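Local coordinates for protein 1-phosphatidylinositol 4,5-bisphosphate phosphodiesterase (Drosophila melanogaster, PDB 6IRB) that belongs to the phospholipase C-beta family and is represented here by a long, almost entirely helical coiled-coil segment, at residues M108-Q116 with K199-D207. The protein carries 2 engineered substitutions. Sequence-based numbering, arbitrary orientation.
Sequences MKALMLTVQ and KQIEEFSTD
The aliphatic part of Lys109 crosses the ring of Phe204 at a slant where two long helices, 18-150 and 157-210, pair as an antiparallel hairpin; the short axes through 108-116 and 199-207 run at 171° to each other and approach to 11.1 Å. Followed outward, the lysine meets the aromatic ring first: Lys109 CB is 3.7 Å from Phe204 CE2, and CG and CD stay close to that same ring carbon. CG is anti to the backbone N and the rest of the chain is extended, so that CE still touches the ring margin and also comes near Ser205 OG. At the tip, Lys109 NZ donates a hydrogen bond to Ser205 OG at 2.7 Å. That hydroxyl in turn donates to Ile201 O one turn back, a carbonyl that also accepts from Ser205 N, so Ser205 relays the lysine to the backbone of helix 157-210.

Phe204 has the largest buried share of the interface. Beyond the lysine, Met108 CB approaches CE1, and the selenium of Met112, a selenomethionine, makes a Met-aromatic contact, 4.5 Å from the centroid of the Phe204 ring and 36° off its normal. A bend at chi3 of Met112 turns its methyl toward Ile201, about one turn before Phe204, with Met112 CE 3.4 Å from Ile201 CG1. Apolar contact thus fills the middle of this stretch, with polar bonds on either end of it.

The second polar bond joins the amides of Gln116 and Gln200, whose planes are steeply inclined to each other. Buried Gln116 also donates from NE2 to the backbone oxygen of His197, giving that nitrogen two acceptors. The bond to Gln200 is bent: the N-H...O angle is 135°, and Gln116 NE2 lies above the acceptor's carbonyl plane, 2.8 Å from Gln200 OE1.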
loop_
_atom_site.group_PDB
_atom_site.type_symbol
_atom_site.label_atom_id
_atom_site.label_comp_id
_atom_site.label_asym_id
_atom_site.label_seq_id
_atom_site.Cartn_x
_atom_site.Cartn_y
_atom_site.Cartn_z
HETATM N N MSE A 108 3.910 -22.357 -3.285
HETATM C CA MSE A 108 3.363 -23.459 -2.509
HETATM C C MSE A 108 2.949 -24.594 -3.408
HETATM O O MSE A 108 3.288 -25.751 -3.152
HETATM C CB MSE A 108 2.168 -23.031 -1.676
HETATM C CG MSE A 108 2.495 -22.914 -0.205
HETATM SE SE MSE A 108 1.090 -21.978 0.759
HETATM C CE MSE A 108 1.535 -20.115 0.387
ATOM N N LYS A 109 2.228 -24.267 -4.481
ATOM C CA LYS A 109 1.746 -25.329 -5.355
ATOM C C LYS A 109 2.927 -26.055 -5.992
ATOM O O LYS A 109 2.972 -27.290 -6.013
ATOM C CB LYS A 109 0.759 -24.782 -6.394
ATOM C CG LYS A 109 -0.167 -25.894 -6.932
ATOM C CD LYS A 109 -1.492 -25.419 -7.574
ATOM C CE LYS A 109 -2.509 -26.593 -7.708
ATOM N NZ LYS A 109 -3.920 -26.197 -8.038
ATOM N N ALA A 110 3.911 -25.303 -6.489
ATOM C CA ALA A 110 5.130 -25.922 -7.008
ATOM C C ALA A 110 5.783 -26.803 -5.948
ATOM O O ALA A 110 6.178 -27.943 -6.226
ATOM C CB ALA A 110 6.103 -24.850 -7.492
ATOM N N LEU A 111 5.932 -26.270 -4.731
ATOM C CA LEU A 111 6.560 -27.016 -3.645
ATOM C C LEU A 111 5.842 -28.331 -3.401
ATOM O O LEU A 111 6.478 -29.357 -3.131
ATOM C CB LEU A 111 6.561 -26.173 -2.374
ATOM C CG LEU A 111 7.473 -26.670 -1.261
ATOM C CD1 LEU A 111 8.918 -26.594 -1.709
ATOM C CD2 LEU A 111 7.234 -25.842 -0.000
HETATM N N MSE A 112 4.519 -28.319 -3.500
HETATM C CA MSE A 112 3.752 -29.524 -3.313
HETATM C C MSE A 112 4.145 -30.576 -4.310
HETATM O O MSE A 112 4.537 -31.681 -3.954
HETATM C CB MSE A 112 2.278 -29.242 -3.529
HETATM C CG MSE A 112 1.372 -30.308 -3.009
HETATM SE SE MSE A 112 -0.447 -29.687 -2.836
HETATM C CE MSE A 112 -0.858 -29.575 -4.741
ATOM N N LEU A 113 4.074 -30.181 -5.580
ATOM C CA LEU A 113 4.298 -31.124 -6.664
ATOM C C LEU A 113 5.660 -31.779 -6.537
ATOM O O LEU A 113 5.794 -32.995 -6.722
ATOM C CB LEU A 113 4.157 -30.404 -8.000
ATOM C CG LEU A 113 2.717 -30.010 -8.327
ATOM C CD1 LEU A 113 2.607 -29.512 -9.757
ATOM C CD2 LEU A 113 1.782 -31.189 -8.084
ATOM N N THR A 114 6.678 -30.987 -6.209
ATOM C CA THR A 114 8.010 -31.511 -5.955
ATOM C C THR A 114 7.989 -32.583 -4.881
ATOM O O THR A 114 8.323 -33.740 -5.154
ATOM C CB THR A 114 8.946 -30.383 -5.566
ATOM O OG1 THR A 114 8.653 -29.246 -6.383
ATOM C CG2 THR A 114 10.390 -30.804 -5.778
ATOM N N VAL A 115 7.638 -32.198 -3.651
ATOM C CA VAL A 115 7.606 -33.158 -2.545
ATOM C C VAL A 115 6.780 -34.393 -2.912
ATOM O O VAL A 115 7.238 -35.529 -2.738
ATOM C CB VAL A 115 7.148 -32.477 -1.243
ATOM C CG1 VAL A 115 7.977 -31.229 -1.022
ATOM C CG2 VAL A 115 5.728 -32.069 -1.305
ATOM N N GLN A 116 5.537 -34.197 -3.376
ATOM C CA GLN A 116 4.749 -35.320 -3.887
ATOM C C GLN A 116 5.588 -36.222 -4.781
ATOM O O GLN A 116 5.683 -37.436 -4.558
ATOM C CB GLN A 116 3.520 -34.815 -4.656
ATOM C CG GLN A 116 2.596 -33.892 -3.885
ATOM C CD GLN A 116 1.157 -34.034 -4.326
ATOM O OE1 GLN A 116 0.885 -34.231 -5.507
ATOM N NE2 GLN A 116 0.227 -33.949 -3.380
ATOM N N LYS A 199 -5.512 -36.398 -3.547
ATOM C CA LYS A 199 -6.370 -35.676 -2.609
ATOM C C LYS A 199 -5.698 -34.413 -2.072
ATOM O O LYS A 199 -6.345 -33.365 -1.966
ATOM C CB LYS A 199 -6.848 -36.609 -1.499
ATOM C CG LYS A 199 -8.200 -37.227 -1.912
ATOM C CD LYS A 199 -8.546 -38.547 -1.246
ATOM C CE LYS A 199 -10.060 -38.792 -1.286
ATOM N NZ LYS A 199 -10.718 -38.347 -2.559
ATOM N N GLN A 200 -4.422 -34.496 -1.685
ATOM C CA GLN A 200 -3.708 -33.299 -1.243
ATOM C C GLN A 200 -3.888 -32.147 -2.222
ATOM O O GLN A 200 -4.154 -31.010 -1.817
ATOM C CB GLN A 200 -2.227 -33.599 -1.052
ATOM C CG GLN A 200 -1.931 -34.487 0.125
ATOM C CD GLN A 200 -0.612 -35.223 -0.014
ATOM O OE1 GLN A 200 0.281 -34.782 -0.742
ATOM N NE2 GLN A 200 -0.459 -36.322 0.729
ATOM N N ILE A 201 -3.733 -32.430 -3.520
ATOM C CA ILE A 201 -3.894 -31.413 -4.561
ATOM C C ILE A 201 -5.293 -30.815 -4.506
ATOM O O ILE A 201 -5.475 -29.596 -4.393
ATOM C CB ILE A 201 -3.623 -32.028 -5.945
ATOM C CG1 ILE A 201 -2.156 -32.435 -6.089
ATOM C CG2 ILE A 201 -4.113 -31.113 -7.068
ATOM C CD1 ILE A 201 -1.944 -33.650 -6.967
ATOM N N GLU A 202 -6.299 -31.684 -4.612
ATOM C CA GLU A 202 -7.694 -31.278 -4.540
ATOM C C GLU A 202 -7.951 -30.400 -3.328
ATOM O O GLU A 202 -8.456 -29.279 -3.451
ATOM C CB GLU A 202 -8.551 -32.541 -4.489
ATOM C CG GLU A 202 -9.961 -32.377 -3.984
ATOM C CD GLU A 202 -10.544 -33.705 -3.515
ATOM O OE1 GLU A 202 -10.065 -34.775 -3.964
ATOM O OE2 GLU A 202 -11.476 -33.672 -2.686
ATOM N N GLU A 203 -7.573 -30.883 -2.145
ATOM C CA GLU A 203 -7.800 -30.116 -0.926
ATOM C C GLU A 203 -7.008 -28.816 -0.930
ATOM O O GLU A 203 -7.522 -27.770 -0.519
ATOM C CB GLU A 203 -7.460 -30.955 0.296
ATOM C CG GLU A 203 -7.881 -30.281 1.564
ATOM C CD GLU A 203 -8.861 -31.124 2.324
ATOM O OE1 GLU A 203 -8.803 -32.365 2.168
ATOM O OE2 GLU A 203 -9.706 -30.545 3.044
ATOM N N PHE A 204 -5.743 -28.865 -1.351
ATOM C CA PHE A 204 -4.953 -27.638 -1.397
ATOM C C PHE A 204 -5.602 -26.609 -2.309
ATOM O O PHE A 204 -5.682 -25.425 -1.965
ATOM C CB PHE A 204 -3.522 -27.907 -1.864
ATOM C CG PHE A 204 -2.794 -26.658 -2.335
ATOM C CD1 PHE A 204 -2.108 -25.861 -1.424
ATOM C CD2 PHE A 204 -2.804 -26.276 -3.672
ATOM C CE1 PHE A 204 -1.438 -24.716 -1.833
ATOM C CE2 PHE A 204 -2.141 -25.126 -4.084
ATOM C CZ PHE A 204 -1.456 -24.351 -3.166
ATOM N N SER A 205 -6.052 -27.037 -3.489
ATOM C CA SER A 205 -6.704 -26.112 -4.407
ATOM C C SER A 205 -7.931 -25.469 -3.759
ATOM O O SER A 205 -8.028 -24.239 -3.684
ATOM C CB SER A 205 -7.049 -26.836 -5.714
ATOM O OG SER A 205 -5.865 -27.187 -6.427
ATOM N N THR A 206 -8.918 -26.276 -3.345
ATOM C CA THR A 206 -10.068 -25.725 -2.621
ATOM C C THR A 206 -9.643 -24.774 -1.503
ATOM O O THR A 206 -10.254 -23.716 -1.313
ATOM C CB THR A 206 -10.949 -26.836 -2.046
ATOM O OG1 THR A 206 -10.277 -27.474 -0.951
ATOM C CG2 THR A 206 -11.313 -27.855 -3.121
ATOM N N ASP A 207 -8.611 -25.149 -0.735
ATOM C CA ASP A 207 -8.199 -24.353 0.423
ATOM C C ASP A 207 -7.690 -22.973 0.025
ATOM O O ASP A 207 -7.926 -21.993 0.742
ATOM C CB ASP A 207 -7.140 -25.099 1.230
ATOM C CG ASP A 207 -7.748 -26.055 2.241
ATOM O OD1 ASP A 207 -8.924 -26.457 2.068
ATOM O OD2 ASP A 207 -7.047 -26.400 3.215
#